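Local structure of type C neurotoxin (Clostridium botulinum, 3PME) at residues S70-I75 with W140-I145; Y136-F141 with M192-D197. The protein probably binds gangliosides and lipid of nerve-cell membranes through this receptor-binding domain of a botulinum C/D mosaic neurotoxin. All coordinates share one frame; numbering follows the deposited sequence.

Contact 1 of 2, residues S70-I75 with W140-I145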
ATOM      1  N   SER A  70      14.011  10.560 -16.081  1.00 22.25           N
ATOM      2  CA  SER A  70      13.467   9.662 -15.075  1.00 21.68           C
ATOM      3  C   SER A  70      11.952   9.682 -15.178  1.00 21.45           C
ATOM      4  O   SER A  70      11.349  10.704 -15.509  1.00 22.03           O
ATOM      5  CB  SER A  70      13.902  10.069 -13.669  1.00 21.02           C
ATOM      6  OG  SER A  70      15.325  10.163 -13.579  1.00 22.84           O
ATOM      7  N   VAL A  71      11.339   8.545 -14.890  1.00 19.08           N
ATOM      8  CA  VAL A  71       9.896   8.460 -14.859  1.00 20.57           C
ATOM      9  C   VAL A  71       9.544   7.892 -13.490  1.00 18.36           C
ATOM     10  O   VAL A  71      10.126   6.890 -13.085  1.00 19.05           O
ATOM     11  CB  VAL A  71       9.380   7.522 -15.957  1.00 19.37           C
ATOM     12  CG1 VAL A  71       7.880   7.394 -15.849  1.00 22.29           C
ATOM     13  CG2 VAL A  71       9.811   8.029 -17.359  1.00 19.33           C
ATOM     14  N   SER A  72       8.631   8.526 -12.763  1.00 17.77           N
ATOM     15  CA  SER A  72       8.218   7.984 -11.474  1.00 18.59           C
ATOM     16  C   SER A  72       6.701   7.975 -11.342  1.00 19.07           C
ATOM     17  O   SER A  72       6.021   8.824 -11.895  1.00 19.40           O
ATOM     18  CB  SER A  72       8.850   8.757 -10.317  1.00 20.71           C
ATOM     19  OG  SER A  72       8.295  10.058 -10.197  1.00 20.73           O
ATOM     20  N   PHE A  73       6.178   6.993 -10.616  1.00 18.26           N
ATOM     21  CA  PHE A  73       4.738   6.896 -10.366  1.00 16.52           C
ATOM     22  C   PHE A  73       4.527   5.754  -9.402  1.00 17.12           C
ATOM     23  O   PHE A  73       5.419   4.927  -9.228  1.00 17.53           O
ATOM     24  CB  PHE A  73       3.969   6.592 -11.658  1.00 19.48           C
ATOM     25  CG  PHE A  73       4.440   5.348 -12.377  1.00 18.06           C
ATOM     26  CD1 PHE A  73       5.486   5.419 -13.291  1.00 18.00           C
ATOM     27  CD2 PHE A  73       3.838   4.118 -12.153  1.00 17.88           C
ATOM     28  CE1 PHE A  73       5.933   4.289 -13.954  1.00 19.56           C
ATOM     29  CE2 PHE A  73       4.273   2.973 -12.815  1.00 19.66           C
ATOM     30  CZ  PHE A  73       5.339   3.056 -13.725  1.00 18.20           C
ATOM     31  N   TRP A  74       3.352   5.700  -8.773  1.00 16.31           N
ATOM     32  CA  TRP A  74       2.975   4.527  -7.993  1.00 17.42           C
ATOM     33  C   TRP A  74       1.953   3.750  -8.797  1.00 16.09           C
ATOM     34  O   TRP A  74       1.187   4.328  -9.567  1.00 17.72           O
ATOM     35  CB  TRP A  74       2.341   4.926  -6.653  1.00 16.92           C
ATOM     36  CG  TRP A  74       3.209   5.773  -5.797  1.00 15.78           C
ATOM     37  CD1 TRP A  74       3.645   7.038  -6.065  1.00 16.86           C
ATOM     38  CD2 TRP A  74       3.745   5.423  -4.518  1.00 16.27           C
ATOM     39  NE1 TRP A  74       4.418   7.495  -5.033  1.00 16.82           N
ATOM     40  CE2 TRP A  74       4.503   6.521  -4.071  1.00 18.11           C
ATOM     41  CE3 TRP A  74       3.651   4.286  -3.701  1.00 16.64           C
ATOM     42  CZ2 TRP A  74       5.175   6.515  -2.848  1.00 17.97           C
ATOM     43  CZ3 TRP A  74       4.313   4.283  -2.483  1.00 17.45           C
ATOM     44  CH2 TRP A  74       5.064   5.391  -2.067  1.00 19.33           C
ATOM     45  N   ILE A  75       1.910   2.440  -8.600  1.00 15.94           N
ATOM     46  CA  ILE A  75       0.944   1.609  -9.295  1.00 15.03           C
ATOM     47  C   ILE A  75       0.379   0.552  -8.331  1.00 16.47           C
ATOM     48  O   ILE A  75       1.048   0.139  -7.376  1.00 17.73           O
ATOM     49  CB  ILE A  75       1.584   0.967 -10.559  1.00 15.81           C
ATOM     50  CG1 ILE A  75       0.521   0.344 -11.477  1.00 17.56           C
ATOM     51  CG2 ILE A  75       2.707  -0.011 -10.174  1.00 17.13           C
ATOM     52  CD1 ILE A  75       1.043   0.069 -12.897  1.00 20.28           C
ATOM     53  N   TRP A 140      -0.124  -0.815  -3.502  1.00 16.70           N
ATOM     54  CA  TRP A 140       0.592   0.312  -4.104  1.00 15.98           C
ATOM     55  C   TRP A 140       2.090   0.104  -3.956  1.00 16.74           C
ATOM     56  O   TRP A 140       2.570  -0.127  -2.850  1.00 17.66           O
ATOM     57  CB  TRP A 140       0.257   1.597  -3.370  1.00 18.04           C
ATOM     58  CG  TRP A 140      -1.131   2.132  -3.588  1.00 16.49           C
ATOM     59  CD1 TRP A 140      -2.204   2.019  -2.746  1.00 18.19           C
ATOM     60  CD2 TRP A 140      -1.580   2.900  -4.706  1.00 17.49           C
ATOM     61  NE1 TRP A 140      -3.293   2.673  -3.278  1.00 17.61           N
ATOM     62  CE2 TRP A 140      -2.931   3.234  -4.474  1.00 20.49           C
ATOM     63  CE3 TRP A 140      -0.964   3.353  -5.879  1.00 18.30           C
ATOM     64  CZ2 TRP A 140      -3.685   3.977  -5.385  1.00 21.87           C
ATOM     65  CZ3 TRP A 140      -1.707   4.103  -6.770  1.00 20.70           C
ATOM     66  CH2 TRP A 140      -3.051   4.406  -6.520  1.00 20.16           C
ATOM     67  N   PHE A 141       2.830   0.204  -5.059  1.00 17.57           N
ATOM     68  CA  PHE A 141       4.288   0.298  -4.957  1.00 17.23           C
ATOM     69  C   PHE A 141       4.815   1.416  -5.846  1.00 15.86           C
ATOM     70  O   PHE A 141       4.170   1.792  -6.825  1.00 16.09           O
ATOM     71  CB  PHE A 141       4.998  -1.047  -5.195  1.00 14.81           C
ATOM     72  CG  PHE A 141       4.764  -1.656  -6.554  1.00 17.04           C
ATOM     73  CD1 PHE A 141       3.667  -2.471  -6.788  1.00 17.80           C
ATOM     74  CD2 PHE A 141       5.696  -1.493  -7.581  1.00 16.82           C
ATOM     75  CE1 PHE A 141       3.465  -3.066  -8.028  1.00 17.71           C
ATOM     76  CE2 PHE A 141       5.513  -2.090  -8.826  1.00 17.33           C
ATOM     77  CZ  PHE A 141       4.397  -2.882  -9.054  1.00 18.41           C
ATOM     78  N   PHE A 142       5.956   1.967  -5.452  1.00 17.90           N
ATOM     79  CA  PHE A 142       6.551   3.130  -6.118  1.00 15.32           C
ATOM     80  C   PHE A 142       7.580   2.683  -7.159  1.00 17.28           C
ATOM     81  O   PHE A 142       8.533   1.951  -6.854  1.00 18.91           O
ATOM     82  CB  PHE A 142       7.193   4.043  -5.075  1.00 17.65           C
ATOM     83  CG  PHE A 142       7.839   5.272  -5.656  1.00 18.89           C
ATOM     84  CD1 PHE A 142       7.101   6.158  -6.431  1.00 18.16           C
ATOM     85  CD2 PHE A 142       9.179   5.544  -5.407  1.00 18.69           C
ATOM     86  CE1 PHE A 142       7.694   7.301  -6.966  1.00 20.63           C
ATOM     87  CE2 PHE A 142       9.774   6.682  -5.929  1.00 19.07           C
ATOM     88  CZ  PHE A 142       9.031   7.562  -6.708  1.00 17.93           C
ATOM     89  N   VAL A 143       7.369   3.128  -8.389  1.00 15.74           N
ATOM     90  CA  VAL A 143       8.252   2.771  -9.499  1.00 15.47           C
ATOM     91  C   VAL A 143       9.062   3.984  -9.915  1.00 17.90           C
ATOM     92  O   VAL A 143       8.550   5.112  -9.958  1.00 18.30           O
ATOM     93  CB  VAL A 143       7.440   2.270 -10.715  1.00 16.63           C
ATOM     94  CG1 VAL A 143       8.352   1.999 -11.927  1.00 19.06           C
ATOM     95  CG2 VAL A 143       6.637   1.023 -10.342  1.00 18.60           C
ATOM     96  N   THR A 144      10.335   3.762 -10.223  1.00 17.04           N
ATOM     97  CA  THR A 144      11.134   4.824 -10.823  1.00 16.98           C
ATOM     98  C   THR A 144      12.037   4.202 -11.861  1.00 16.82           C
ATOM     99  O   THR A 144      12.760   3.237 -11.577  1.00 18.87           O
ATOM    100  CB  THR A 144      12.004   5.581  -9.813  1.00 18.25           C
ATOM    101  OG1 THR A 144      11.232   5.916  -8.655  1.00 19.45           O
ATOM    102  CG2 THR A 144      12.532   6.865 -10.456  1.00 18.83           C
ATOM    103  N   ILE A 145      11.966   4.747 -13.066  1.00 17.67           N
ATOM    104  CA  ILE A 145      12.840   4.323 -14.153  1.00 17.02           C
ATOM    105  C   ILE A 145      13.785   5.472 -14.466  1.00 19.50           C
ATOM    106  O   ILE A 145      13.322   6.584 -14.713  1.00 22.03           O
ATOM    107  CB  ILE A 145      12.050   4.037 -15.441  1.00 20.77           C
ATOM    108  CG1 ILE A 145      10.861   3.108 -15.185  1.00 27.11           C
ATOM    109  CG2 ILE A 145      12.984   3.457 -16.517  1.00 22.38           C
ATOM    110  CD1 ILE A 145      11.258   1.770 -14.749  1.00 27.46           C
TER
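Val71 O takes two donors from across the sheet: the Ile145 N-H, at 2.8 Å between N and O with an N-H...O angle of 165°, and the CA-H of Thr144. The same two-way pairing recurs at Phe73 with Val143 and Ile75 with Phe141, six backbone hydrogen bonds in all, and holds 70-75 antiparallel to 140-145. Between them lie the non-hydrogen-bonded pairs Ser72 with Thr144 and Trp74 with Phe142.

The two sheet faces carry different packing. On the face of Trp74, the CB of Phe142 sits squarely over the six-membered ring, 3.6 Å from its centroid. The ring of Phe142, CG anti to the backbone N (chi1 180°), then swings its CD1 to 3.3 Å from Trp74 NE1, with the two aromatic planes inclined at 40°. Its far end, CZ, meets Ser72 CB. Trp140 adds its CE3, 3.7 Å from Trp74 CB.

On the face of Val71, Phe73 and Ile75, aliphatic branches cover rings. Val143 CB lies over one face of Phe73, and its CG1 comes to 3.7 Å from Phe73 CZ. Ile75 CG2 rests over the Phe141 ring, 3.5 Å from CZ. Both phenylalanines have CG between the backbone N and the carbonyl carbon, which lays each ring beside its cross-strand neighbour.

Helix 207-218 lies against the Trp74 face, where Tyr214 meets the indole and Gln217 OE1 accepts a hydrogen bond from its NE1. Trp111 and Ile109 of strand 108-114 pack against the Val143 face, and in the plane of the sheet strands 193-201 and 152-157 flank the pair.

Contact 2 of 2, residues Y136-F141 with M192-D197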
ATOM      1  N   TYR A 136       3.476  -7.973  -4.060  1.00 20.65           N
ATOM      2  CA  TYR A 136       2.816  -6.677  -4.198  1.00 19.66           C
ATOM      3  C   TYR A 136       1.491  -6.736  -4.951  1.00 18.35           C
ATOM      4  O   TYR A 136       1.006  -5.709  -5.421  1.00 17.95           O
ATOM      5  CB  TYR A 136       3.725  -5.686  -4.938  1.00 21.31           C
ATOM      6  CG  TYR A 136       5.115  -5.514  -4.366  1.00 24.99           C
ATOM      7  CD1 TYR A 136       5.392  -4.516  -3.443  1.00 30.72           C
ATOM      8  CD2 TYR A 136       6.152  -6.350  -4.766  1.00 27.92           C
ATOM      9  CE1 TYR A 136       6.674  -4.357  -2.924  1.00 30.75           C
ATOM     10  CE2 TYR A 136       7.430  -6.200  -4.260  1.00 30.88           C
ATOM     11  CZ  TYR A 136       7.683  -5.204  -3.341  1.00 32.68           C
ATOM     12  OH  TYR A 136       8.962  -5.072  -2.844  1.00 39.12           O
ATOM     13  N   THR A 137       0.898  -7.921  -5.082  1.00 19.86           N
ATOM     14  CA  THR A 137      -0.391  -8.015  -5.758  1.00 19.94           C
ATOM     15  C   THR A 137      -1.422  -7.108  -5.069  1.00 18.13           C
ATOM     16  O   THR A 137      -1.654  -7.226  -3.868  1.00 18.62           O
ATOM     17  CB  THR A 137      -0.910  -9.465  -5.794  1.00 20.43           C
ATOM     18  OG1 THR A 137       0.021 -10.290  -6.508  1.00 21.50           O
ATOM     19  CG2 THR A 137      -2.249  -9.510  -6.513  1.00 20.37           C
ATOM     20  N   ASN A 138      -2.023  -6.209  -5.853  1.00 17.16           N
ATOM     21  CA  ASN A 138      -2.995  -5.217  -5.389  1.00 16.59           C
ATOM     22  C   ASN A 138      -2.501  -4.270  -4.300  1.00 17.36           C
ATOM     23  O   ASN A 138      -3.308  -3.687  -3.561  1.00 16.61           O
ATOM     24  CB  ASN A 138      -4.310  -5.874  -4.935  1.00 17.74           C
ATOM     25  CG  ASN A 138      -5.457  -4.885  -4.891  1.00 17.97           C
ATOM     26  OD1 ASN A 138      -5.624  -4.083  -5.816  1.00 16.86           O
ATOM     27  ND2 ASN A 138      -6.275  -4.954  -3.831  1.00 18.82           N
ATOM     28  N   LYS A 139      -1.184  -4.109  -4.195  1.00 16.00           N
ATOM     29  CA  LYS A 139      -0.601  -3.180  -3.237  1.00 16.66           C
ATOM     30  C   LYS A 139       0.032  -2.032  -4.002  1.00 17.41           C
ATOM     31  O   LYS A 139       0.627  -2.244  -5.053  1.00 18.38           O
ATOM     32  CB  LYS A 139       0.470  -3.866  -2.380  1.00 17.75           C
ATOM     33  CG  LYS A 139      -0.074  -4.983  -1.526  1.00 19.11           C
ATOM     34  CD  LYS A 139       0.994  -5.583  -0.646  1.00 21.18           C
ATOM     35  CE  LYS A 139       0.423  -6.763   0.136  1.00 24.49           C
ATOM     36  NZ  LYS A 139       1.508  -7.576   0.745  1.00 32.62           N
ATOM     37  N   TRP A 140      -0.124  -0.815  -3.502  1.00 16.70           N
ATOM     38  CA  TRP A 140       0.592   0.312  -4.104  1.00 15.98           C
ATOM     39  C   TRP A 140       2.090   0.104  -3.956  1.00 16.74           C
ATOM     40  O   TRP A 140       2.570  -0.127  -2.850  1.00 17.66           O
ATOM     41  CB  TRP A 140       0.257   1.597  -3.370  1.00 18.04           C
ATOM     42  CG  TRP A 140      -1.131   2.132  -3.588  1.00 16.49           C
ATOM     43  CD1 TRP A 140      -2.204   2.019  -2.746  1.00 18.19           C
ATOM     44  CD2 TRP A 140      -1.580   2.900  -4.706  1.00 17.49           C
ATOM     45  NE1 TRP A 140      -3.293   2.673  -3.278  1.00 17.61           N
ATOM     46  CE2 TRP A 140      -2.931   3.234  -4.474  1.00 20.49           C
ATOM     47  CE3 TRP A 140      -0.964   3.353  -5.879  1.00 18.30           C
ATOM     48  CZ2 TRP A 140      -3.685   3.977  -5.385  1.00 21.87           C
ATOM     49  CZ3 TRP A 140      -1.707   4.103  -6.770  1.00 20.70           C
ATOM     50  CH2 TRP A 140      -3.051   4.406  -6.520  1.00 20.16           C
ATOM     51  N   PHE A 141       2.830   0.204  -5.059  1.00 17.57           N
ATOM     52  CA  PHE A 141       4.288   0.298  -4.957  1.00 17.23           C
ATOM     53  C   PHE A 141       4.815   1.416  -5.846  1.00 15.86           C
ATOM     54  O   PHE A 141       4.170   1.792  -6.825  1.00 16.09           O
ATOM     55  CB  PHE A 141       4.998  -1.047  -5.195  1.00 14.81           C
ATOM     56  CG  PHE A 141       4.764  -1.656  -6.554  1.00 17.04           C
ATOM     57  CD1 PHE A 141       3.667  -2.471  -6.788  1.00 17.80           C
ATOM     58  CD2 PHE A 141       5.696  -1.493  -7.581  1.00 16.82           C
ATOM     59  CE1 PHE A 141       3.465  -3.066  -8.028  1.00 17.71           C
ATOM     60  CE2 PHE A 141       5.513  -2.090  -8.826  1.00 17.33           C
ATOM     61  CZ  PHE A 141       4.397  -2.882  -9.054  1.00 18.41           C
ATOM     62  N   MET A 192      -8.292  -4.456 -13.184  1.00 22.71           N
ATOM     63  CA  MET A 192      -8.203  -3.009 -13.073  1.00 24.39           C
ATOM     64  C   MET A 192      -6.868  -2.652 -12.437  1.00 19.87           C
ATOM     65  O   MET A 192      -6.214  -3.494 -11.841  1.00 20.23           O
ATOM     66  CB  MET A 192      -9.358  -2.474 -12.216  1.00 24.23           C
ATOM     67  CG  MET A 192      -9.294  -2.903 -10.740  1.00 23.51           C
ATOM     68  SD  MET A 192     -10.840  -2.643  -9.847  1.00 30.15           S
ATOM     69  CE  MET A 192     -11.885  -3.848 -10.657  1.00 27.44           C
ATOM     70  N   LEU A 193      -6.469  -1.395 -12.578  1.00 20.52           N
ATOM     71  CA  LEU A 193      -5.281  -0.907 -11.897  1.00 18.19           C
ATOM     72  C   LEU A 193      -5.414   0.574 -11.624  1.00 19.94           C
ATOM     73  O   LEU A 193      -6.237   1.267 -12.235  1.00 21.53           O
ATOM     74  CB  LEU A 193      -4.019  -1.171 -12.732  1.00 19.84           C
ATOM     75  CG  LEU A 193      -3.871  -0.410 -14.049  1.00 21.86           C
ATOM     76  CD1 LEU A 193      -3.197   0.928 -13.847  1.00 25.61           C
ATOM     77  CD2 LEU A 193      -3.070  -1.237 -15.036  1.00 28.48           C
ATOM     78  N   TRP A 194      -4.577   1.055 -10.713  1.00 18.20           N
ATOM     79  CA  TRP A 194      -4.542   2.458 -10.333  1.00 19.19           C
ATOM     80  C   TRP A 194      -3.116   2.931 -10.487  1.00 20.42           C
ATOM     81  O   TRP A 194      -2.180   2.176 -10.220  1.00 18.30           O
ATOM     82  CB  TRP A 194      -4.933   2.642  -8.860  1.00 18.71           C
ATOM     83  CG  TRP A 194      -6.333   2.257  -8.480  1.00 19.62           C
ATOM     84  CD1 TRP A 194      -7.361   3.111  -8.218  1.00 22.75           C
ATOM     85  CD2 TRP A 194      -6.845   0.928  -8.259  1.00 17.85           C
ATOM     86  NE1 TRP A 194      -8.489   2.401  -7.864  1.00 22.79           N
ATOM     87  CE2 TRP A 194      -8.201   1.063  -7.878  1.00 22.66           C
ATOM     88  CE3 TRP A 194      -6.293  -0.355  -8.336  1.00 20.40           C
ATOM     89  CZ2 TRP A 194      -9.016  -0.037  -7.597  1.00 21.13           C
ATOM     90  CZ3 TRP A 194      -7.105  -1.451  -8.054  1.00 19.76           C
ATOM     91  CH2 TRP A 194      -8.458  -1.280  -7.686  1.00 21.12           C
ATOM     92  N   ILE A 195      -2.961   4.185 -10.894  1.00 19.60           N
ATOM     93  CA  ILE A 195      -1.659   4.845 -10.923  1.00 19.73           C
ATOM     94  C   ILE A 195      -1.803   6.151 -10.157  1.00 19.22           C
ATOM     95  O   ILE A 195      -2.878   6.757 -10.155  1.00 18.44           O
ATOM     96  CB  ILE A 195      -1.227   5.125 -12.369  1.00 17.97           C
ATOM     97  CG1 ILE A 195      -0.853   3.808 -13.057  1.00 20.81           C
ATOM     98  CG2 ILE A 195      -0.030   6.106 -12.421  1.00 20.05           C
ATOM     99  CD1 ILE A 195      -0.699   3.930 -14.565  1.00 22.32           C
ATOM    100  N   ARG A 196      -0.750   6.596  -9.491  1.00 18.89           N
ATOM    101  CA  ARG A 196      -0.782   7.939  -8.910  1.00 18.21           C
ATOM    102  C   ARG A 196       0.553   8.654  -9.024  1.00 21.32           C
ATOM    103  O   ARG A 196       1.603   8.027  -9.131  1.00 18.56           O
ATOM    104  CB  ARG A 196      -1.251   7.918  -7.452  1.00 18.63           C
ATOM    105  CG  ARG A 196      -0.166   7.525  -6.437  1.00 18.16           C
ATOM    106  CD  ARG A 196      -0.785   7.593  -5.057  1.00 20.31           C
ATOM    107  NE  ARG A 196       0.175   7.668  -3.964  1.00 23.01           N
ATOM    108  CZ  ARG A 196       0.558   6.628  -3.242  1.00 19.28           C
ATOM    109  NH1 ARG A 196       0.093   5.410  -3.514  1.00 22.46           N
ATOM    110  NH2 ARG A 196       1.390   6.799  -2.230  1.00 19.38           N
ATOM    111  N   ASP A 197       0.492   9.976  -8.985  1.00 19.38           N
ATOM    112  CA  ASP A 197       1.668  10.835  -8.952  1.00 19.21           C
ATOM    113  C   ASP A 197       2.613  10.572 -10.127  1.00 19.88           C
ATOM    114  O   ASP A 197       3.823  10.430  -9.955  1.00 20.76           O
ATOM    115  CB  ASP A 197       2.388  10.724  -7.602  1.00 18.78           C
ATOM    116  CG  ASP A 197       1.526  11.200  -6.443  1.00 24.80           C
ATOM    117  OD1 ASP A 197       1.292  12.421  -6.342  1.00 31.90           O
ATOM    118  OD2 ASP A 197       1.086  10.359  -5.642  1.00 33.72           O
TER
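The backbones bearing Trp140 and Trp194 stay 8.4 Å apart from CA to CA, with no hydrogen bond across; 136-141 is a loop opening with a type II turn, Tyr136 to Lys139, that meets strand 193-197 through side chains.

Arg196 crosses one face of the Trp140 indole. Its methylenes run past the benzo ring, CG 3.8 Å from Trp140 CZ3, and the chain is extended from CG to NE. The guanidinium then stands almost upright on the ring, planes 78° apart, and directs NH1 at the face, 3.2 Å from Trp140 CD2. This is a cation-pi contact made through an edge of the guanidinium rather than a flat stack. Further partners steady the cation: Gln217 O accepts from NH2, the rings of Tyr39 and Trp74 make further cation-pi contacts, and Asp197 OD2 forms a weak, bent salt-bridge bond to NE at 3.3 Å.

Trp140 CH2, on the benzo ring, also meets Trp194 CB obliquely, at 3.5 Å. The two tryptophan side chains cross at about a right angle, and their ring planes are inclined at 55°. Asn138, in the left-handed backbone conformation of the turn's third position (phi 58°), sends its amide to Trp194, OD1 lying 3.8 Å from CZ3. That oxygen is hydrogen-bonded to Lys76 NZ, and Lys76 also makes a cation-pi contact with Trp194, so amide, ammonium and indole form one cluster.

Hydrogen bonds run from Asn138 ND2 to Asp409 OD2, from Trp140 NE1 to Asn229 OD1, and between Trp140 O and Tyr354 OH. The arrangement thus belongs to the junction of the lectin-like jelly roll and the beta-trefoil, the two-part architecture of clostridial neurotoxin receptor-binding domains.

Strand 68-77 joins the two contacts: it pairs with strand 141-148 in contact 1 and with strand 193-201, the partner in contact 2, along its other edge. The centres lie 10 Å apart. Trp74 N to Arg196 O, 2.9 Å, is a probable hydrogen bond between them, and Ile75 CG1 packs at 3.5 Å from Trp194 O. Trp140 and Phe141 belong to both contacts, and Arg196 makes cation-pi contacts with Trp74 as well as Trp140. Contact 1 is thus backbone pairing inside the sheet of the lectin-like half, whereas in contact 2 side chains of the next strand of that sheet meet the loop 136-141, which borders the trefoil half.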